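Local coordinates for protein ADP-ribosylation factor guanine nucleotide-exchange factor SEC7 (Saccharomyces cerevisiae, PDB 4OIY) that activates the small GTPase ARF1 at the trans-Golgi network as a guanine nucleotide exchange factor, through its all-helical Sec7 domain, at residues A[43-48]-A[74-79]; A[133-138]-A[166-171]. All blocks are in the same frame, centred on the assembly; numbering follows the deposited sequence. Where two conformers were deposited one is given.

How the contacts relate
Contact 1 and contact 2 sit on opposite sides of the chain's centre, one after the other along the sequence: 43-48 with 74-79 is complete before 133-138 with 166-171 begins. Their centres are 27 Å apart and their nearest atoms about 10 Å, so neither touches the other. Side chains of 74-79 (M74, H75 and V78) and of 133-138 (Y134, S137 and Y138) both pack on helix 105-122. Contact 1 is a buried helix-helix crossing, its centre about 11 Å from the centre of the chain, whereas contact 2, about 18 Å out, seats a loop on a helix. Both lie away from the magnesium-binding D121.

Contact 1: A[43-48]-A[74-79]; sequences SIAKWL and MHAFVD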
loop_
_atom_site.group_PDB
_atom_site.type_symbol
_atom_site.label_atom_id
_atom_site.label_comp_id
_atom_site.label_asym_id
_atom_site.label_seq_id
_atom_site.Cartn_x
_atom_site.Cartn_y
_atom_site.Cartn_z
ATOM N N SER A 43 -9.567 -9.877 11.147
ATOM C CA SER A 43 -10.964 -9.588 10.835
ATOM C C SER A 43 -11.119 -8.186 10.267
ATOM O O SER A 43 -11.784 -8.000 9.251
ATOM C CB SER A 43 -11.852 -9.750 12.062
ATOM O OG SER A 43 -11.875 -11.106 12.465
ATOM N N ILE A 44 -10.475 -7.220 10.910
ATOM C CA ILE A 44 -10.563 -5.834 10.463
ATOM C C ILE A 44 -9.885 -5.648 9.100
ATOM O O ILE A 44 -10.453 -5.020 8.211
ATOM C CB ILE A 44 -9.966 -4.851 11.489
ATOM C CG1 ILE A 44 -10.759 -4.886 12.809
ATOM C CG2 ILE A 44 -9.987 -3.438 10.924
ATOM C CD1 ILE A 44 -10.101 -4.117 13.934
ATOM N N ALA A 45 -8.680 -6.190 8.937
ATOM C CA ALA A 45 -7.968 -6.111 7.653
ATOM C C ALA A 45 -8.795 -6.679 6.498
ATOM O O ALA A 45 -8.879 -6.080 5.428
ATOM C CB ALA A 45 -6.629 -6.831 7.743
ATOM N N LYS A 46 -9.413 -7.837 6.713
ATOM C CA LYS A 46 -10.222 -8.450 5.668
ATOM C C LYS A 46 -11.413 -7.563 5.295
ATOM O O LYS A 46 -11.723 -7.394 4.111
ATOM C CB LYS A 46 -10.693 -9.836 6.106
ATOM C CG LYS A 46 -9.599 -10.889 6.055
ATOM C CD LYS A 46 -10.133 -12.250 6.489
ATOM C CE LYS A 46 -9.065 -13.330 6.441
ATOM N NZ LYS A 46 -8.797 -13.782 5.054
ATOM N N TRP A 47 -12.062 -6.979 6.300
ATOM C CA TRP A 47 -13.189 -6.076 6.055
ATOM C C TRP A 47 -12.763 -4.840 5.245
ATOM O O TRP A 47 -13.461 -4.428 4.314
ATOM C CB TRP A 47 -13.866 -5.668 7.371
ATOM C CG TRP A 47 -15.130 -4.862 7.160
ATOM C CD1 TRP A 47 -16.388 -5.344 6.906
ATOM C CD2 TRP A 47 -15.246 -3.437 7.176
ATOM N NE1 TRP A 47 -17.277 -4.304 6.771
ATOM C CE2 TRP A 47 -16.600 -3.121 6.917
ATOM C CE3 TRP A 47 -14.336 -2.394 7.378
ATOM C CZ2 TRP A 47 -17.063 -1.807 6.866
ATOM C CZ3 TRP A 47 -14.805 -1.086 7.329
ATOM C CH2 TRP A 47 -16.148 -0.807 7.073
ATOM N N LEU A 48 -11.610 -4.265 5.573
ATOM C CA LEU A 48 -11.082 -3.134 4.803
ATOM C C LEU A 48 -10.924 -3.485 3.322
ATOM O O LEU A 48 -11.292 -2.692 2.450
ATOM C CB LEU A 48 -9.744 -2.652 5.386
ATOM C CG LEU A 48 -9.789 -2.066 6.806
ATOM C CD1 LEU A 48 -8.397 -1.712 7.304
ATOM C CD2 LEU A 48 -10.710 -0.859 6.885
ATOM N N MET A 74 -2.469 -3.085 10.201
ATOM C CA MET A 74 -1.756 -2.819 8.956
ATOM C C MET A 74 -0.933 -4.032 8.530
ATOM O O MET A 74 -0.891 -4.361 7.357
ATOM C CB MET A 74 -0.871 -1.580 9.093
ATOM C CG MET A 74 -0.201 -1.148 7.798
ATOM S SD MET A 74 1.407 -1.918 7.546
ATOM C CE MET A 74 2.366 -0.841 8.603
ATOM N N HIS A 75 -0.276 -4.694 9.480
ATOM C CA HIS A 75 0.486 -5.888 9.134
ATOM C C HIS A 75 -0.428 -6.980 8.572
ATOM O O HIS A 75 -0.097 -7.624 7.563
ATOM C CB HIS A 75 1.294 -6.373 10.325
ATOM C CG HIS A 75 2.447 -5.475 10.660
ATOM N ND1 HIS A 75 3.160 -5.583 11.835
ATOM C CD2 HIS A 75 3.002 -4.448 9.976
ATOM C CE1 HIS A 75 4.114 -4.668 11.853
ATOM N NE2 HIS A 75 4.042 -3.970 10.733
ATOM N N ALA A 76 -1.588 -7.156 9.200
ATOM C CA ALA A 76 -2.585 -8.111 8.702
ATOM C C ALA A 76 -3.089 -7.719 7.312
ATOM O O ALA A 76 -3.327 -8.567 6.474
ATOM C CB ALA A 76 -3.759 -8.217 9.661
ATOM N N PHE A 77 -3.254 -6.428 7.081
ATOM C CA PHE A 77 -3.718 -5.917 5.792
ATOM C C PHE A 77 -2.732 -6.326 4.692
ATOM O O PHE A 77 -3.131 -6.891 3.675
ATOM C CB PHE A 77 -3.860 -4.394 5.921
ATOM C CG PHE A 77 -4.339 -3.677 4.689
ATOM C CD1 PHE A 77 -5.696 -3.490 4.465
ATOM C CD2 PHE A 77 -3.430 -3.109 3.808
ATOM C CE1 PHE A 77 -6.141 -2.786 3.362
ATOM C CE2 PHE A 77 -3.869 -2.415 2.691
ATOM C CZ PHE A 77 -5.227 -2.244 2.480
ATOM N N VAL A 78 -1.445 -6.068 4.917
ATOM C CA VAL A 78 -0.408 -6.459 3.956
ATOM C C VAL A 78 -0.390 -7.981 3.789
ATOM O O VAL A 78 -0.216 -8.472 2.681
ATOM C CB VAL A 78 0.999 -5.943 4.344
ATOM C CG1 VAL A 78 2.014 -6.293 3.264
ATOM C CG2 VAL A 78 0.977 -4.434 4.555
ATOM N N ASP A 79 -0.602 -8.712 4.879
ATOM C CA ASP A 79 -0.589 -10.182 4.834
ATOM C C ASP A 79 -1.684 -10.779 3.954
ATOM O O ASP A 79 -1.559 -11.930 3.534
ATOM C CB ASP A 79 -0.725 -10.790 6.237
ATOM C CG ASP A 79 0.560 -10.754 7.031
ATOM O OD1 ASP A 79 1.639 -10.460 6.471
ATOM O OD2 ASP A 79 0.482 -11.050 8.248
#
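A45 is the point of closest apolar contact between helix 41-50 and helix 68-79: its CB lies 3.7 Å from A76 CB and 4.1 Å from F77 CB. The same methyl also presses on the partner's backbone, with A45 CB 3.5 Å from F77 N. Small side chains at A45 and A76 let the main chains come close, the CA atoms of A45 and F77 being 4.6 Å apart, while the local axes approach to 8.2 Å and cross at -55°.

The aromatic part of the contact is made by F77. Its ring is carried along the flank of the other helix because CG stands opposite the backbone N (chi1 -180°), which brings F77 CE1 to 4.1 Å from L48 CB. That carbon meets the edge of the ring, near its plane, so this is no stack over a face. L63 of helix 56-64 touches both L48 and F77.

Polar bonds between the two segments are absent, but a salt bridge joins K46 to E80, the residue after 79. Small residues at the crossing thus let helix 41-50 and helix 68-79 pack closely in the all-helical Sec7 domain, with the F77 ring filling in beside L48 and L63.

Contact 2: A[133-138]-A[166-171]; sequences AYVLSY and EGIDNG
I168 leans its side chain against helix 130-148, where V135 and L136 receive it. V135 CG2 carries most of the touch: it lies 3.7 Å from I168 CG2, equally near I168 CB, and 3.9 Å from I168 CD1. The two side chains pass alongside each other in opposite directions. At its far end I168 CD1 also rests 3.9 Å from L136 CB. This reach depends on chi1 of 70°, which sets CG1 between the backbone N and the carbonyl carbon, and on the extended chi2 of 166°.

In the all-helical Sec7 domain this contact fastens the loop between helix 158-164 and helix 176-188 to the side of helix 130-148. A hydrogen bond from T132 to the carbonyl O of I168 ties the loop to the same helix, and L174 packs on the I168 side chain. Just before I168, the N of G167 bonds to D173, while just after it D169 centres an inverse gamma turn.

On the helix, L136 is buried among I88 of helix 88-96, L179 and L182 of helix 176-188, and F127, so the helix that follows the loop also packs against the residue that receives the tip of I168.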
loop_
_atom_site.group_PDB
_atom_site.type_symbol
_atom_site.label_atom_id
_atom_site.label_comp_id
_atom_site.label_asym_id
_atom_site.label_seq_id
_atom_site.Cartn_x
_atom_site.Cartn_y
_atom_site.Cartn_z
ATOM N N ALA A 133 14.312 -4.659 -1.611
ATOM C CA ALA A 133 12.945 -4.390 -2.049
ATOM C C ALA A 133 12.402 -3.100 -1.421
ATOM O O ALA A 133 11.695 -2.334 -2.068
ATOM C CB ALA A 133 12.035 -5.568 -1.730
ATOM N N TYR A 134 12.756 -2.869 -0.161
ATOM C CA TYR A 134 12.360 -1.672 0.573
ATOM C C TYR A 134 12.844 -0.407 -0.130
ATOM O O TYR A 134 12.051 0.453 -0.482
ATOM C CB TYR A 134 12.912 -1.744 2.002
ATOM C CG TYR A 134 12.704 -0.520 2.881
ATOM C CD1 TYR A 134 11.455 -0.208 3.403
ATOM C CD2 TYR A 134 13.779 0.277 3.257
ATOM C CE1 TYR A 134 11.279 0.881 4.237
ATOM C CE2 TYR A 134 13.607 1.371 4.086
ATOM C CZ TYR A 134 12.358 1.669 4.576
ATOM O OH TYR A 134 12.197 2.759 5.413
ATOM N N VAL A 135 14.153 -0.297 -0.360
ATOM C CA VAL A 135 14.674 0.922 -0.981
ATOM C C VAL A 135 14.236 1.073 -2.430
ATOM O O VAL A 135 13.983 2.185 -2.900
ATOM C CB VAL A 135 16.208 1.069 -0.870
ATOM C CG1 VAL A 135 16.638 1.083 0.590
ATOM C CG2 VAL A 135 16.934 -0.003 -1.668
ATOM N N LEU A 136 14.137 -0.048 -3.143
ATOM C CA LEU A 136 13.704 -0.013 -4.531
ATOM C C LEU A 136 12.281 0.518 -4.635
ATOM O O LEU A 136 11.959 1.238 -5.572
ATOM C CB LEU A 136 13.811 -1.403 -5.158
ATOM C CG LEU A 136 13.420 -1.530 -6.635
ATOM C CD1 LEU A 136 14.192 -0.537 -7.487
ATOM C CD2 LEU A 136 13.665 -2.950 -7.115
ATOM N N SER A 137 11.439 0.182 -3.656
ATOM C CA SER A 137 10.052 0.638 -3.663
ATOM C C SER A 137 9.951 2.162 -3.624
ATOM O O SER A 137 9.130 2.743 -4.310
ATOM C CB SER A 137 9.274 0.017 -2.507
ATOM O OG SER A 137 9.184 -1.380 -2.682
ATOM N N TYR A 138 10.800 2.821 -2.832
ATOM C CA TYR A 138 10.808 4.290 -2.819
ATOM C C TYR A 138 11.258 4.881 -4.148
ATOM O O TYR A 138 10.711 5.872 -4.616
ATOM C CB TYR A 138 11.702 4.845 -1.704
ATOM C CG TYR A 138 11.093 4.662 -0.348
ATOM C CD1 TYR A 138 10.227 5.615 0.178
ATOM C CD2 TYR A 138 11.352 3.527 0.396
ATOM C CE1 TYR A 138 9.644 5.434 1.419
ATOM C CE2 TYR A 138 10.790 3.344 1.635
ATOM C CZ TYR A 138 9.934 4.303 2.141
ATOM O OH TYR A 138 9.366 4.108 3.373
ATOM N N GLU A 166 22.000 2.549 -7.381
ATOM C CA GLU A 166 23.347 1.997 -7.287
ATOM C C GLU A 166 23.561 1.342 -5.925
ATOM O O GLU A 166 23.185 1.893 -4.890
ATOM C CB GLU A 166 24.402 3.074 -7.535
ATOM C CG GLU A 166 24.553 3.423 -9.004
ATOM C CD GLU A 166 25.571 4.518 -9.263
ATOM O OE1 GLU A 166 26.286 4.941 -8.318
ATOM O OE2 GLU A 166 25.651 4.955 -10.430
ATOM N N GLY A 167 24.128 0.141 -5.949
ATOM C CA GLY A 167 24.565 -0.548 -4.746
ATOM C C GLY A 167 23.513 -1.228 -3.892
ATOM O O GLY A 167 23.851 -1.789 -2.853
ATOM N N ILE A 168 22.247 -1.206 -4.305
ATOM C CA ILE A 168 21.168 -1.628 -3.405
ATOM C C ILE A 168 21.023 -3.137 -3.223
ATOM O O ILE A 168 20.340 -3.572 -2.301
ATOM C CB ILE A 168 19.790 -1.005 -3.760
ATOM C CG1 ILE A 168 19.220 -1.565 -5.073
ATOM C CG2 ILE A 168 19.900 0.517 -3.777
ATOM C CD1 ILE A 168 17.751 -1.246 -5.268
ATOM N N ASP A 169 21.662 -3.931 -4.082
ATOM C CA ASP A 169 21.591 -5.388 -3.967
ATOM C C ASP A 169 22.735 -5.904 -3.100
ATOM O O ASP A 169 23.738 -6.398 -3.604
ATOM C CB ASP A 169 21.621 -6.045 -5.350
ATOM C CG ASP A 169 21.438 -7.555 -5.285
ATOM O OD1 ASP A 169 20.810 -8.053 -4.323
ATOM O OD2 ASP A 169 21.930 -8.248 -6.199
ATOM N N ASN A 170 22.574 -5.764 -1.790
ATOM C CA ASN A 170 23.584 -6.188 -0.820
ATOM C C ASN A 170 24.959 -5.555 -1.095
ATOM O O ASN A 170 26.005 -6.183 -0.902
ATOM C CB ASN A 170 23.660 -7.724 -0.780
ATOM C CG ASN A 170 23.883 -8.275 0.623
ATOM O OD1 ASN A 170 23.649 -7.599 1.627
ATOM N ND2 ASN A 170 24.326 -9.524 0.691
ATOM N N GLY A 171 24.950 -4.304 -1.551
ATOM C CA GLY A 171 26.191 -3.566 -1.781
ATOM C C GLY A 171 26.683 -3.639 -3.211
ATOM O O GLY A 171 27.768 -3.146 -3.514
#